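Local coordinates for sulfur carrier protein CysO (Mycobacterium tuberculosis, PDB 3DWG) that probably donates sulfur, in its thiocarboxylated form, to CysM-dependent cysteine biosynthesis, which may matter especially in the persistent phase of the bacterium, at residues V5-I10 and S40-R45; E44-P49 and V59-N64. All coordinates share one frame; numbering follows the deposited sequence.

Interaction 1 (V5-I10 and S40-R45)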
ATOM      1  N   VAL C   5       6.013  12.163  32.696  1.00 21.62           N
ATOM      2  CA  VAL C   5       5.097  12.995  31.908  1.00 20.60           C
ATOM      3  C   VAL C   5       5.823  13.673  30.741  1.00 20.93           C
ATOM      4  O   VAL C   5       6.805  14.408  30.963  1.00 20.77           O
ATOM      5  CB  VAL C   5       4.413  14.139  32.743  1.00 20.91           C
ATOM      6  CG1 VAL C   5       3.357  14.876  31.859  1.00 19.46           C
ATOM      7  CG2 VAL C   5       3.743  13.568  34.031  1.00 22.56           C
ATOM      8  N   SER C   6       5.352  13.444  29.514  1.00 19.84           N
ATOM      9  CA  SER C   6       5.962  14.085  28.347  1.00 18.79           C
ATOM     10  C   SER C   6       5.260  15.406  28.118  1.00 19.08           C
ATOM     11  O   SER C   6       4.005  15.471  27.918  1.00 19.24           O
ATOM     12  CB  SER C   6       5.865  13.165  27.117  1.00 19.62           C
ATOM     13  OG  SER C   6       5.997  13.855  25.885  1.00 21.70           O
ATOM     14  N   ILE C   7       6.070  16.469  28.058  1.00 18.78           N
ATOM     15  CA  ILE C   7       5.579  17.794  27.942  1.00 19.08           C
ATOM     16  C   ILE C   7       5.821  18.319  26.513  1.00 19.83           C
ATOM     17  O   ILE C   7       6.976  18.387  26.068  1.00 20.75           O
ATOM     18  CB  ILE C   7       6.309  18.740  28.969  1.00 19.56           C
ATOM     19  CG1 ILE C   7       6.274  18.141  30.395  1.00 19.23           C
ATOM     20  CG2 ILE C   7       5.784  20.122  28.812  1.00 20.03           C
ATOM     21  CD1 ILE C   7       4.883  18.157  31.039  1.00 19.99           C
ATOM     22  N   PRO C   8       4.750  18.700  25.814  1.00 19.70           N
ATOM     23  CA  PRO C   8       4.916  19.180  24.448  1.00 20.39           C
ATOM     24  C   PRO C   8       5.597  20.532  24.453  1.00 21.68           C
ATOM     25  O   PRO C   8       5.616  21.255  25.457  1.00 21.73           O
ATOM     26  CB  PRO C   8       3.475  19.276  23.912  1.00 21.16           C
ATOM     27  CG  PRO C   8       2.659  19.596  25.202  1.00 19.48           C
ATOM     28  CD  PRO C   8       3.327  18.737  26.248  1.00 19.44           C
ATOM     29  N   THR C   9       6.165  20.906  23.314  1.00 21.18           N
ATOM     30  CA  THR C   9       6.952  22.148  23.243  0.50 22.62           C
ATOM     31  C   THR C   9       6.196  23.374  23.728  1.00 22.88           C
ATOM     32  O   THR C   9       6.763  24.226  24.433  1.00 24.07           O
ATOM     33  CB  THR C   9       7.509  22.301  21.808  0.50 22.72           C
ATOM     34  OG1 THR C   9       8.392  21.207  21.600  0.50 21.27           O
ATOM     35  CG2 THR C   9       8.302  23.609  21.636  0.50 22.24           C
ATOM     36  N   ILE C  10       4.914  23.472  23.375  1.00 23.09           N
ATOM     37  CA  ILE C  10       4.104  24.628  23.728  1.00 24.72           C
ATOM     38  C   ILE C  10       3.953  24.848  25.254  1.00 24.63           C
ATOM     39  O   ILE C  10       3.752  25.976  25.690  1.00 25.99           O
ATOM     40  CB  ILE C  10       2.769  24.573  23.013  1.00 26.27           C
ATOM     41  CG1 ILE C  10       2.040  25.890  23.135  1.00 29.87           C
ATOM     42  CG2 ILE C  10       1.915  23.351  23.488  1.00 23.73           C
ATOM     43  CD1 ILE C  10       0.683  25.895  22.474  1.00 33.62           C
ATOM     44  N   SER C  40       3.944  25.907  38.193  1.00 30.35           N
ATOM     45  CA  SER C  40       2.840  26.829  38.304  1.00 32.73           C
ATOM     46  C   SER C  40       2.292  27.236  36.952  1.00 32.61           C
ATOM     47  O   SER C  40       3.060  27.553  36.048  1.00 33.97           O
ATOM     48  CB  SER C  40       3.347  28.075  39.062  1.00 33.17           C
ATOM     49  OG  SER C  40       2.277  28.912  39.453  1.00 38.60           O
ATOM     50  N   GLY C  41       0.965  27.208  36.818  1.00 31.86           N
ATOM     51  CA  GLY C  41       0.268  27.707  35.633  1.00 30.16           C
ATOM     52  C   GLY C  41      -0.019  26.610  34.617  1.00 30.43           C
ATOM     53  O   GLY C  41      -0.755  26.841  33.645  1.00 30.85           O
ATOM     54  N   ILE C  42       0.557  25.428  34.823  1.00 28.74           N
ATOM     55  CA  ILE C  42       0.457  24.395  33.781  1.00 28.14           C
ATOM     56  C   ILE C  42      -0.973  23.865  33.736  1.00 26.81           C
ATOM     57  O   ILE C  42      -1.503  23.683  32.672  1.00 26.80           O
ATOM     58  CB  ILE C  42       1.548  23.269  33.879  1.00 27.35           C
ATOM     59  CG1 ILE C  42       1.672  22.513  32.539  1.00 29.63           C
ATOM     60  CG2 ILE C  42       1.335  22.296  35.089  1.00 28.66           C
ATOM     61  CD1 ILE C  42       2.827  21.546  32.463  1.00 28.82           C
ATOM     62  N   SER C  43      -1.620  23.659  34.889  1.00 28.04           N
ATOM     63  CA  SER C  43      -2.950  23.031  34.855  1.00 27.64           C
ATOM     64  C   SER C  43      -3.986  23.864  34.117  1.00 28.02           C
ATOM     65  O   SER C  43      -4.797  23.320  33.371  1.00 28.27           O
ATOM     66  CB  SER C  43      -3.460  22.654  36.245  1.00 28.38           C
ATOM     67  OG  SER C  43      -3.443  23.776  37.067  1.00 31.31           O
ATOM     68  N   GLU C  44      -3.946  25.188  34.288  1.00 27.04           N
ATOM     69  CA  GLU C  44      -4.856  26.057  33.588  1.00 27.67           C
ATOM     70  C   GLU C  44      -4.754  25.923  32.058  1.00 27.84           C
ATOM     71  O   GLU C  44      -5.752  26.119  31.356  1.00 28.94           O
ATOM     72  CB  GLU C  44      -4.623  27.514  34.004  1.00 28.33           C
ATOM     73  N   ARG C  45      -3.555  25.612  31.561  1.00 28.12           N
ATOM     74  CA  ARG C  45      -3.344  25.381  30.129  1.00 27.29           C
ATOM     75  C   ARG C  45      -3.959  24.087  29.606  1.00 26.41           C
ATOM     76  O   ARG C  45      -4.271  23.957  28.414  1.00 26.03           O
ATOM     77  CB  ARG C  45      -1.837  25.367  29.794  1.00 28.00           C
ATOM     78  CG  ARG C  45      -0.999  26.556  30.303  1.00 31.95           C
ATOM     79  CD  ARG C  45      -1.229  27.833  29.528  1.00 39.11           C
ATOM     80  NE  ARG C  45      -1.100  27.662  28.063  1.00 43.19           N
ATOM     81  CZ  ARG C  45       0.038  27.680  27.361  1.00 46.07           C
ATOM     82  NH1 ARG C  45       1.230  27.823  27.957  1.00 44.84           N
ATOM     83  NH2 ARG C  45      -0.015  27.516  26.039  1.00 47.47           N
TER
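Arg45 NH1 sits 3.9 Å from Ile10 O, too far for a hydrogen bond, and takes its real polar partner from the loop between the segments: it is hydrogen-bonded to NE2 of His14. The other ring nitrogen of His14 bonds to Ser40 O, so the imidazole ties the start of the 40-45 segment to its end. The guanidinium stands obliquely to the Ile10 carbonyl. Two bends in the arginine chain, at chi2 (-74°) and chi3 (-51°), curl the charged group round toward Ile10. There NH2 approaches the aliphatic branch, 3.9 Å from Ile10 CG1 and 4.0 Å from Ile10 CD1. Ile10 CG1 stands anti to the backbone N (chi1 -168°), and CG1 and CD1 both come up beyond NH2, slightly to one side of the guanidinium plane, the two side chains crossing at a slant.

Deeper in the protein the contact becomes purely apolar. Ile7 CD1 meets Ile42 CD1 tip to tip at 4.2 Å, methyl against methyl, bridging backbones whose CA atoms, Ile7 CA and Ile42 CA, stand 10.2 Å apart. Thr15 touches both isoleucines, while Val21 packs on Ile7 and Leu35 of helix 28-38 on Ile42. At the other end, Ile10 also packs on the backbone of another protein chain in the assembly.

With no hydrogen bond running directly from one segment to the other, direct cohesion is probably mostly van der Waals, and the polar link runs through His14. Receiving a bond from arginine at NE2 while facing a carbonyl with ND1 is consistent with a neutral imidazole protonated on ND1.

Interaction 2 (E44-P49 and V59-N64)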
ATOM      1  N   GLU C  44      -3.946  25.188  34.288  1.00 27.04           N
ATOM      2  CA  GLU C  44      -4.856  26.057  33.588  1.00 27.67           C
ATOM      3  C   GLU C  44      -4.754  25.923  32.058  1.00 27.84           C
ATOM      4  O   GLU C  44      -5.752  26.119  31.356  1.00 28.94           O
ATOM      5  CB  GLU C  44      -4.623  27.514  34.004  1.00 28.33           C
ATOM      6  N   ARG C  45      -3.555  25.612  31.561  1.00 28.12           N
ATOM      7  CA  ARG C  45      -3.344  25.381  30.129  1.00 27.29           C
ATOM      8  C   ARG C  45      -3.959  24.087  29.606  1.00 26.41           C
ATOM      9  O   ARG C  45      -4.271  23.957  28.414  1.00 26.03           O
ATOM     10  CB  ARG C  45      -1.837  25.367  29.794  1.00 28.00           C
ATOM     11  CG  ARG C  45      -0.999  26.556  30.303  1.00 31.95           C
ATOM     12  CD  ARG C  45      -1.229  27.833  29.528  1.00 39.11           C
ATOM     13  NE  ARG C  45      -1.100  27.662  28.063  1.00 43.19           N
ATOM     14  CZ  ARG C  45       0.038  27.680  27.361  1.00 46.07           C
ATOM     15  NH1 ARG C  45       1.230  27.823  27.957  1.00 44.84           N
ATOM     16  NH2 ARG C  45      -0.015  27.516  26.039  1.00 47.47           N
ATOM     17  N   LEU C  46      -4.160  23.123  30.503  1.00 23.97           N
ATOM     18  CA  LEU C  46      -4.742  21.835  30.149  1.00 23.66           C
ATOM     19  C   LEU C  46      -6.260  21.829  30.183  1.00 25.29           C
ATOM     20  O   LEU C  46      -6.918  20.984  29.567  1.00 25.01           O
ATOM     21  CB  LEU C  46      -4.233  20.777  31.131  1.00 22.55           C
ATOM     22  CG  LEU C  46      -2.721  20.582  31.215  1.00 18.96           C
ATOM     23  CD1 LEU C  46      -2.407  19.470  32.178  1.00 23.32           C
ATOM     24  CD2 LEU C  46      -2.202  20.205  29.781  1.00 20.94           C
ATOM     25  N   MET C  47      -6.833  22.755  30.963  1.00 26.31           N
ATOM     26  CA  MET C  47      -8.270  22.693  31.243  1.00 27.43           C
ATOM     27  C   MET C  47      -9.076  23.675  30.373  1.00 28.16           C
ATOM     28  O   MET C  47      -8.559  24.667  29.887  1.00 29.85           O
ATOM     29  CB  MET C  47      -8.517  22.976  32.743  1.00 27.17           C
ATOM     30  CG  MET C  47      -7.828  22.017  33.719  1.00 27.48           C
ATOM     31  SD  MET C  47      -8.068  20.268  33.413  1.00 28.02           S
ATOM     32  CE  MET C  47      -9.704  19.953  34.106  1.00 30.95           C
ATOM     33  N   ASP C  48     -10.345  23.387  30.153  1.00 27.94           N
ATOM     34  CA  ASP C  48     -11.203  24.234  29.338  1.00 30.14           C
ATOM     35  C   ASP C  48     -11.600  25.482  30.152  1.00 32.90           C
ATOM     36  O   ASP C  48     -12.273  25.361  31.191  1.00 32.41           O
ATOM     37  CB  ASP C  48     -12.414  23.402  28.888  1.00 30.05           C
ATOM     38  CG  ASP C  48     -13.306  24.123  27.918  1.00 31.90           C
ATOM     39  OD1 ASP C  48     -13.293  25.373  27.854  1.00 36.23           O
ATOM     40  OD2 ASP C  48     -14.075  23.408  27.263  1.00 35.38           O
ATOM     41  N   PRO C  49     -11.193  26.682  29.682  1.00 35.86           N
ATOM     42  CA  PRO C  49     -11.456  27.902  30.461  1.00 38.13           C
ATOM     43  C   PRO C  49     -12.963  28.163  30.620  1.00 39.47           C
ATOM     44  O   PRO C  49     -13.364  28.840  31.556  1.00 41.17           O
ATOM     45  CB  PRO C  49     -10.808  29.013  29.621  1.00 37.86           C
ATOM     46  CG  PRO C  49     -10.794  28.475  28.220  1.00 38.56           C
ATOM     47  CD  PRO C  49     -10.549  26.986  28.387  1.00 36.84           C
ATOM     48  N   VAL C  59      -6.513  19.780  23.789  1.00 19.35           N
ATOM     49  CA  VAL C  59      -5.461  19.024  24.478  1.00 19.20           C
ATOM     50  C   VAL C  59      -5.866  17.576  24.498  1.00 19.32           C
ATOM     51  O   VAL C  59      -7.022  17.240  24.806  1.00 19.50           O
ATOM     52  CB  VAL C  59      -5.237  19.570  25.923  1.00 19.87           C
ATOM     53  CG1 VAL C  59      -4.141  18.789  26.650  1.00 25.64           C
ATOM     54  CG2 VAL C  59      -4.782  21.018  25.885  1.00 25.13           C
ATOM     55  N   ASN C  60      -4.911  16.699  24.193  1.00 15.97           N
ATOM     56  CA  ASN C  60      -5.084  15.258  24.300  1.00 17.16           C
ATOM     57  C   ASN C  60      -4.117  14.715  25.309  1.00 17.06           C
ATOM     58  O   ASN C  60      -2.950  15.119  25.355  1.00 16.74           O
ATOM     59  CB  ASN C  60      -4.833  14.578  22.929  1.00 17.86           C
ATOM     60  CG  ASN C  60      -5.902  14.922  21.922  1.00 18.80           C
ATOM     61  OD1 ASN C  60      -7.119  14.993  22.253  1.00 22.76           O
ATOM     62  ND2 ASN C  60      -5.476  15.168  20.659  1.00 19.71           N
ATOM     63  N   ILE C  61      -4.616  13.846  26.177  1.00 14.86           N
ATOM     64  CA  ILE C  61      -3.747  13.188  27.145  1.00 15.18           C
ATOM     65  C   ILE C  61      -3.924  11.683  27.123  1.00 15.45           C
ATOM     66  O   ILE C  61      -5.040  11.157  27.041  1.00 15.56           O
ATOM     67  CB  ILE C  61      -3.986  13.742  28.592  1.00 15.31           C
ATOM     68  CG1 ILE C  61      -3.878  15.273  28.533  1.00 15.45           C
ATOM     69  CG2 ILE C  61      -2.963  13.117  29.554  1.00 16.34           C
ATOM     70  CD1 ILE C  61      -3.939  16.046  29.926  1.00 16.15           C
ATOM     71  N   TYR C  62      -2.791  10.971  27.200  1.00 16.32           N
ATOM     72  CA  TYR C  62      -2.764   9.524  27.131  1.00 15.90           C
ATOM     73  C   TYR C  62      -1.996   8.944  28.334  1.00 17.19           C
ATOM     74  O   TYR C  62      -1.010   9.511  28.752  1.00 18.05           O
ATOM     75  CB  TYR C  62      -2.082   9.083  25.816  1.00 16.63           C
ATOM     76  CG  TYR C  62      -2.610   9.766  24.576  1.00 16.68           C
ATOM     77  CD1 TYR C  62      -2.133  11.010  24.212  1.00 15.60           C
ATOM     78  CD2 TYR C  62      -3.583   9.167  23.781  1.00 18.25           C
ATOM     79  CE1 TYR C  62      -2.622  11.661  23.133  1.00 19.28           C
ATOM     80  CE2 TYR C  62      -4.097   9.834  22.649  1.00 14.83           C
ATOM     81  CZ  TYR C  62      -3.569  11.053  22.338  1.00 16.44           C
ATOM     82  OH  TYR C  62      -3.985  11.809  21.251  1.00 18.81           O
ATOM     83  N   VAL C  63      -2.543   7.882  28.906  1.00 17.33           N
ATOM     84  CA  VAL C  63      -1.872   7.157  30.001  1.00 18.62           C
ATOM     85  C   VAL C  63      -1.518   5.819  29.373  1.00 19.07           C
ATOM     86  O   VAL C  63      -2.421   5.107  28.904  1.00 19.43           O
ATOM     87  CB  VAL C  63      -2.840   6.959  31.227  1.00 19.28           C
ATOM     88  CG1 VAL C  63      -2.192   5.994  32.227  1.00 19.61           C
ATOM     89  CG2 VAL C  63      -3.159   8.302  31.875  1.00 20.33           C
ATOM     90  N   ASN C  64      -0.224   5.471  29.386  1.00 20.90           N
ATOM     91  CA  ASN C  64       0.283   4.255  28.680  1.00 21.46           C
ATOM     92  C   ASN C  64      -0.335   4.098  27.265  1.00 20.24           C
ATOM     93  O   ASN C  64      -0.840   3.037  26.874  1.00 22.12           O
ATOM     94  CB  ASN C  64       0.074   2.991  29.466  1.00 21.85           C
ATOM     95  CG  ASN C  64       0.797   3.028  30.778  1.00 24.33           C
ATOM     96  OD1 ASN C  64       1.870   3.623  30.890  1.00 28.07           O
ATOM     97  ND2 ASN C  64       0.183   2.433  31.796  1.00 28.19           N
TER
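Apolar contact dominates between Leu46 and the strand 59-63, where one leucine fork touches two strand residues. Its CD2 methyl lies 3.9 Å from Val59 CG1, the two side chains crossing rather than running alongside each other. The second branch, CD1, comes to 4.4 Å from Ile61 CD1, a looser touch. With CG anti to its own carbonyl carbon (chi1 -58°), the leucine swings its two methyls round to the strand, although its CB sets off across the line between the segments. The nearest pair of CA atoms is here, Leu46 CA lying 6.4 Å from Val59 CA. Ile86 of strand 83-88 touches both Leu46 and Val59.

Contact between polar backbone and apolar side chain is slighter: Arg45 O rests 3.9 Å from Val59 CG2, the other methyl of the same valine. Both valine branches are therefore engaged by consecutive residues of the helix end.

Hydrogen bonding runs to partners beyond the segments. Leu46 pairs through its backbone with His56, and Tyr62 OH bonds to an acidic side chain of another protein chain.

The mixed sheet, of order 2-1-5-3-4, is covered on this face by helix 28-38, whose Ile32 packs on Leu46 and Leu28 on Ile61, with short helix 42-46 beside it; this is the beta-grasp fold of ubiquitin-like proteins, to which the ThiS family belongs.

In the fold
Helix 42-46 is the element common to both interactions, whose centres lie about 8 Å apart. Interaction 1 joins it to the residues that follow strand 3-6, and interaction 2 joins its end to strand 59-63; in the mixed sheet these two strands are separated by strand 83-88. Along the chain, the 5-10 segment comes first, then 40-45 and 44-49, which overlap at Glu44 and Arg45, and finally 59-64. The helix's contacts thus fall on both sides of strand 83-88, whose Ile86 touches Leu46. Joining the N-terminal part of the chain to its middle, the two contacts place helix 42-46 against the sheet of this small beta-grasp protein.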